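Local coordinates for protein tyrosine phosphatase PRL-1 (Leishmania major, PDB 3S4O) that removes phosphate from phosphotyrosine in proteins and may act as a virulence factor that supports survival of the parasite inside host macrophages, at residues P82-D95 with P124-N136. Sequence-based numbering, arbitrary orientation.
Sequences PTRAVLDSWLKLLD and PILVALALVEYGN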
loop_
_atom_site.group_PDB
_atom_site.type_symbol
_atom_site.label_atom_id
_atom_site.label_comp_id
_atom_site.label_asym_id
_atom_site.label_seq_id
_atom_site.Cartn_x
_atom_site.Cartn_y
_atom_site.Cartn_z
ATOM N N PRO A 82 6.415 -7.997 7.082
ATOM C CA PRO A 82 5.042 -8.410 7.357
ATOM C C PRO A 82 5.009 -9.803 7.942
ATOM O O PRO A 82 5.723 -10.695 7.482
ATOM C CB PRO A 82 4.382 -8.434 5.970
ATOM C CG PRO A 82 5.303 -7.750 5.082
ATOM C CD PRO A 82 6.661 -7.952 5.633
ATOM N N THR A 83 4.205 -9.989 8.969
ATOM C CA THR A 83 3.854 -11.342 9.380
ATOM C C THR A 83 3.141 -12.084 8.235
ATOM O O THR A 83 2.692 -11.493 7.240
ATOM C CB THR A 83 2.944 -11.346 10.625
ATOM O OG1 THR A 83 1.698 -10.728 10.293
ATOM C CG2 THR A 83 3.577 -10.596 11.768
ATOM N N ARG A 84 3.080 -13.396 8.365
ATOM C CA ARG A 84 2.354 -14.212 7.396
ATOM C C ARG A 84 0.866 -13.846 7.316
ATOM O O ARG A 84 0.288 -13.843 6.235
ATOM C CB ARG A 84 2.516 -15.704 7.735
ATOM C CG ARG A 84 2.074 -16.700 6.651
ATOM C CD ARG A 84 2.612 -16.380 5.249
ATOM N NE ARG A 84 3.967 -16.879 5.011
ATOM C CZ ARG A 84 4.521 -17.017 3.803
ATOM N NH1 ARG A 84 3.846 -16.698 2.697
ATOM N NH2 ARG A 84 5.766 -17.480 3.699
ATOM N N ALA A 85 0.254 -13.529 8.455
ATOM C CA ALA A 85 -1.164 -13.095 8.492
ATOM C C ALA A 85 -1.401 -11.792 7.702
ATOM O O ALA A 85 -2.331 -11.692 6.908
ATOM C CB ALA A 85 -1.638 -12.943 9.942
ATOM N N VAL A 86 -0.540 -10.802 7.903
ATOM C CA VAL A 86 -0.662 -9.521 7.175
ATOM C C VAL A 86 -0.470 -9.723 5.682
ATOM O O VAL A 86 -1.196 -9.145 4.869
ATOM C CB VAL A 86 0.363 -8.471 7.641
ATOM C CG1 VAL A 86 0.367 -7.254 6.704
ATOM C CG2 VAL A 86 0.067 -8.063 9.075
ATOM N N LEU A 87 0.523 -10.535 5.339
ATOM C CA LEU A 87 0.865 -10.791 3.947
ATOM C C LEU A 87 -0.293 -11.451 3.217
ATOM O O LEU A 87 -0.651 -11.047 2.107
ATOM C CB LEU A 87 2.090 -11.710 3.876
ATOM C CG LEU A 87 2.446 -12.241 2.485
ATOM C CD1 LEU A 87 2.848 -11.092 1.597
ATOM C CD2 LEU A 87 3.545 -13.297 2.543
ATOM N N ASP A 88 -0.850 -12.486 3.834
ATOM C CA ASP A 88 -1.984 -13.206 3.248
ATOM C C ASP A 88 -3.206 -12.299 3.105
ATOM O O ASP A 88 -3.923 -12.384 2.120
ATOM C CB ASP A 88 -2.312 -14.468 4.052
ATOM C CG ASP A 88 -1.263 -15.571 3.861
ATOM O OD1 ASP A 88 -0.491 -15.512 2.866
ATOM O OD2 ASP A 88 -1.198 -16.500 4.706
ATOM N N SER A 89 -3.417 -11.420 4.082
ATOM C CA SER A 89 -4.551 -10.487 4.037
ATOM C C SER A 89 -4.374 -9.466 2.914
ATOM O O SER A 89 -5.330 -9.075 2.271
ATOM C CB SER A 89 -4.711 -9.768 5.381
ATOM O OG SER A 89 -5.370 -10.589 6.345
ATOM N N TRP A 90 -3.127 -9.052 2.711
ATOM C CA TRP A 90 -2.732 -8.081 1.688
ATOM C C TRP A 90 -2.937 -8.661 0.317
ATOM O O TRP A 90 -3.573 -8.037 -0.532
ATOM C CB TRP A 90 -1.262 -7.696 1.898
ATOM C CG TRP A 90 -0.606 -6.678 0.975
ATOM C CD1 TRP A 90 0.598 -6.823 0.352
ATOM C CD2 TRP A 90 -1.043 -5.340 0.672
ATOM N NE1 TRP A 90 0.911 -5.689 -0.354
ATOM C CE2 TRP A 90 -0.083 -4.765 -0.174
ATOM C CE3 TRP A 90 -2.157 -4.583 1.022
ATOM C CZ2 TRP A 90 -0.200 -3.467 -0.669
ATOM C CZ3 TRP A 90 -2.278 -3.291 0.510
ATOM C CH2 TRP A 90 -1.302 -2.750 -0.314
ATOM N N LEU A 91 -2.435 -9.874 0.107
ATOM C CA LEU A 91 -2.605 -10.542 -1.176
ATOM C C LEU A 91 -4.082 -10.839 -1.450
ATOM O O LEU A 91 -4.537 -10.747 -2.596
ATOM C CB LEU A 91 -1.789 -11.842 -1.250
ATOM C CG LEU A 91 -0.261 -11.781 -1.140
ATOM C CD1 LEU A 91 0.303 -13.223 -0.992
ATOM C CD2 LEU A 91 0.365 -11.086 -2.318
ATOM N N LYS A 92 -4.829 -11.181 -0.401
ATOM C CA LYS A 92 -6.265 -11.458 -0.553
ATOM C C LYS A 92 -6.998 -10.217 -1.073
ATOM O O LYS A 92 -7.803 -10.302 -1.999
ATOM C CB LYS A 92 -6.908 -11.917 0.766
ATOM C CG LYS A 92 -8.433 -12.151 0.669
ATOM C CD LYS A 92 -8.773 -13.381 -0.167
ATOM C CE LYS A 92 -10.257 -13.690 -0.168
ATOM N NZ LYS A 92 -10.543 -15.133 -0.451
ATOM N N LEU A 93 -6.701 -9.075 -0.455
ATOM C CA LEU A 93 -7.265 -7.784 -0.854
ATOM C C LEU A 93 -6.900 -7.430 -2.305
ATOM O O LEU A 93 -7.733 -6.985 -3.076
ATOM C CB LEU A 93 -6.767 -6.674 0.084
ATOM C CG LEU A 93 -7.064 -5.215 -0.283
ATOM C CD1 LEU A 93 -8.558 -4.907 -0.227
ATOM C CD2 LEU A 93 -6.301 -4.271 0.619
ATOM N N LEU A 94 -5.642 -7.629 -2.662
ATOM C CA LEU A 94 -5.169 -7.278 -4.000
ATOM C C LEU A 94 -5.710 -8.221 -5.075
ATOM O O LEU A 94 -6.052 -7.785 -6.169
ATOM C CB LEU A 94 -3.627 -7.233 -4.022
ATOM C CG LEU A 94 -3.010 -6.129 -3.134
ATOM C CD1 LEU A 94 -1.496 -5.997 -3.344
ATOM C CD2 LEU A 94 -3.679 -4.779 -3.330
ATOM N N ASP A 95 -5.791 -9.509 -4.757
ATOM C CA ASP A 95 -6.422 -10.499 -5.624
ATOM C C ASP A 95 -7.876 -10.101 -5.898
ATOM O O ASP A 95 -8.359 -10.226 -7.014
ATOM C CB ASP A 95 -6.419 -11.902 -4.990
ATOM C CG ASP A 95 -5.031 -12.563 -4.983
ATOM O OD1 ASP A 95 -4.078 -12.013 -5.592
ATOM O OD2 ASP A 95 -4.886 -13.633 -4.332
ATOM N N PRO A 124 6.194 0.921 2.998
ATOM C CA PRO A 124 6.853 0.633 1.729
ATOM C C PRO A 124 7.072 -0.837 1.436
ATOM O O PRO A 124 7.091 -1.224 0.264
ATOM C CB PRO A 124 8.226 1.305 1.869
ATOM C CG PRO A 124 8.051 2.338 2.843
ATOM C CD PRO A 124 6.971 1.891 3.789
ATOM N N ILE A 125 7.278 -1.662 2.459
ATOM C CA ILE A 125 7.580 -3.049 2.158
ATOM C C ILE A 125 6.358 -3.794 1.648
ATOM O O ILE A 125 6.507 -4.697 0.850
ATOM C CB ILE A 125 8.315 -3.806 3.278
ATOM C CG1 ILE A 125 9.247 -4.829 2.597
ATOM C CG2 ILE A 125 7.342 -4.444 4.263
ATOM C CD1 ILE A 125 9.944 -5.746 3.504
ATOM N N LEU A 126 5.156 -3.387 2.054
ATOM C CA LEU A 126 3.917 -3.950 1.488
ATOM C C LEU A 126 3.789 -3.591 0.024
ATOM O O LEU A 126 3.358 -4.402 -0.803
ATOM C CB LEU A 126 2.676 -3.432 2.221
ATOM C CG LEU A 126 2.251 -4.200 3.483
ATOM C CD1 LEU A 126 0.778 -3.924 3.738
ATOM C CD2 LEU A 126 2.501 -5.715 3.402
ATOM N N VAL A 127 4.142 -2.355 -0.295
ATOM C CA VAL A 127 4.073 -1.884 -1.676
ATOM C C VAL A 127 5.099 -2.623 -2.516
ATOM O O VAL A 127 4.789 -3.101 -3.606
ATOM C CB VAL A 127 4.269 -0.371 -1.761
ATOM C CG1 VAL A 127 4.439 0.072 -3.199
ATOM C CG2 VAL A 127 3.087 0.323 -1.114
ATOM N N ALA A 128 6.308 -2.753 -1.981
ATOM C CA ALA A 128 7.381 -3.477 -2.649
ATOM C C ALA A 128 6.909 -4.882 -2.997
ATOM O O ALA A 128 7.106 -5.369 -4.102
ATOM C CB ALA A 128 8.607 -3.536 -1.759
ATOM N N LEU A 129 6.267 -5.526 -2.038
ATOM C CA LEU A 129 5.787 -6.881 -2.225
ATOM C C LEU A 129 4.744 -6.980 -3.329
ATOM O O LEU A 129 4.732 -7.961 -4.070
ATOM C CB LEU A 129 5.165 -7.394 -0.941
ATOM C CG LEU A 129 4.516 -8.779 -1.099
ATOM C CD1 LEU A 129 5.535 -9.888 -0.930
ATOM C CD2 LEU A 129 3.356 -8.935 -0.164
ATOM N N ALA A 130 3.844 -5.997 -3.390
ATOM C CA ALA A 130 2.821 -5.951 -4.444
ATOM C C ALA A 130 3.483 -5.862 -5.815
ATOM O O ALA A 130 3.052 -6.525 -6.762
ATOM C CB ALA A 130 1.863 -4.780 -4.241
ATOM N N LEU A 131 4.540 -5.057 -5.910
ATOM C CA LEU A 131 5.295 -4.902 -7.159
ATOM C C LEU A 131 5.923 -6.227 -7.587
ATOM O O LEU A 131 5.962 -6.551 -8.773
ATOM C CB LEU A 131 6.406 -3.846 -7.034
ATOM C CG LEU A 131 6.010 -2.368 -6.936
ATOM C CD1 LEU A 131 7.240 -1.524 -6.637
ATOM C CD2 LEU A 131 5.369 -1.882 -8.206
ATOM N N VAL A 132 6.420 -6.984 -6.620
ATOM C CA VAL A 132 7.025 -8.276 -6.903
ATOM C C VAL A 132 5.958 -9.295 -7.307
ATOM O O VAL A 132 6.106 -9.989 -8.314
ATOM C CB VAL A 132 7.809 -8.829 -5.711
ATOM C CG1 VAL A 132 8.214 -10.277 -5.970
ATOM C CG2 VAL A 132 9.041 -7.971 -5.445
ATOM N N GLU A 133 4.876 -9.357 -6.543
ATOM C CA GLU A 133 3.849 -10.379 -6.747
ATOM C C GLU A 133 3.024 -10.150 -8.016
ATOM O O GLU A 133 2.766 -11.089 -8.760
ATOM C CB GLU A 133 2.921 -10.458 -5.525
ATOM C CG GLU A 133 1.866 -11.562 -5.570
ATOM C CD GLU A 133 2.408 -12.906 -5.964
ATOM O OE1 GLU A 133 3.486 -13.291 -5.450
ATOM O OE2 GLU A 133 1.742 -13.564 -6.804
ATOM N N TYR A 134 2.612 -8.905 -8.253
ATOM C CA TYR A 134 1.689 -8.571 -9.361
ATOM C C TYR A 134 2.375 -7.879 -10.527
ATOM O O TYR A 134 2.022 -8.104 -11.680
ATOM C CB TYR A 134 0.507 -7.722 -8.854
ATOM C CG TYR A 134 -0.270 -8.411 -7.754
ATOM C CD1 TYR A 134 -1.170 -9.440 -8.041
ATOM C CD2 TYR A 134 -0.087 -8.058 -6.424
ATOM C CE1 TYR A 134 -1.870 -10.085 -7.035
ATOM C CE2 TYR A 134 -0.777 -8.693 -5.419
ATOM C CZ TYR A 134 -1.661 -9.711 -5.726
ATOM O OH TYR A 134 -2.348 -10.340 -4.701
ATOM N N GLY A 135 3.355 -7.040 -10.234
ATOM C CA GLY A 135 4.129 -6.367 -11.275
ATOM C C GLY A 135 5.233 -7.229 -11.857
ATOM O O GLY A 135 5.798 -6.893 -12.891
ATOM N N ASN A 136 5.516 -8.349 -11.194
ATOM C CA ASN A 136 6.623 -9.260 -11.545
ATOM C C ASN A 136 7.978 -8.557 -11.636
ATOM O O ASN A 136 8.854 -8.951 -12.392
ATOM C CB ASN A 136 6.314 -10.053 -12.823
ATOM C CG ASN A 136 5.317 -11.193 -12.578
ATOM O OD1 ASN A 136 5.068 -11.585 -11.435
ATOM N ND2 ASN A 136 4.737 -11.717 -13.655
#
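A hydrogen bond from the indole of Trp-90 to the backbone of Leu-126 joins the two helices. Trp-90 NE1 lies 2.8 Å from Leu-126 O, with a bent N-H...O angle of 135° and the donor above the carbonyl plane. Leu-126 O keeps its helical bond from Ala-130 N, which arrives from the other face, so the buried indole N-H is satisfied. A second bond comes from Tyr-134, just after helix 124-133: its OH donates to Asp-95 OD1 (2.6 Å), reaching it from above the carboxylate plane; Arg-167 forms a salt bridge with the same oxygen, which probably steadies its negative charge.

These helices, crossing at -55°, belong to the PTP fold: helix 122-133 begins at Arg-122, where the phosphate-binding loop that starts at Cys-116 ends, and both helices pack on strand 21-28 through Phe-25.

Apolar contacts make up the rest of the interface. A chi1 of -179° swings the Trp-90 ring across toward helix 124-133. The methyls of Leu-126 cover one face, CD2 making a CH-pi contact 4.0 Å from the five-membered ring centroid, while Leu-94 CD1 lies against the opposite face toward the rim. Leu-129 CD2 meets the indole edge at CD1. Leu-94 CD1 also touches Ala-130 CB (3.7 Å) and Tyr-134 CE2 (3.5 Å). Nearer the active site, Pro-82 CG rests on Leu-126 CD2 and its CD on Ile-125 CG2, both at 3.8 Å, with Trp-161 touching Pro-82 and Ile-125.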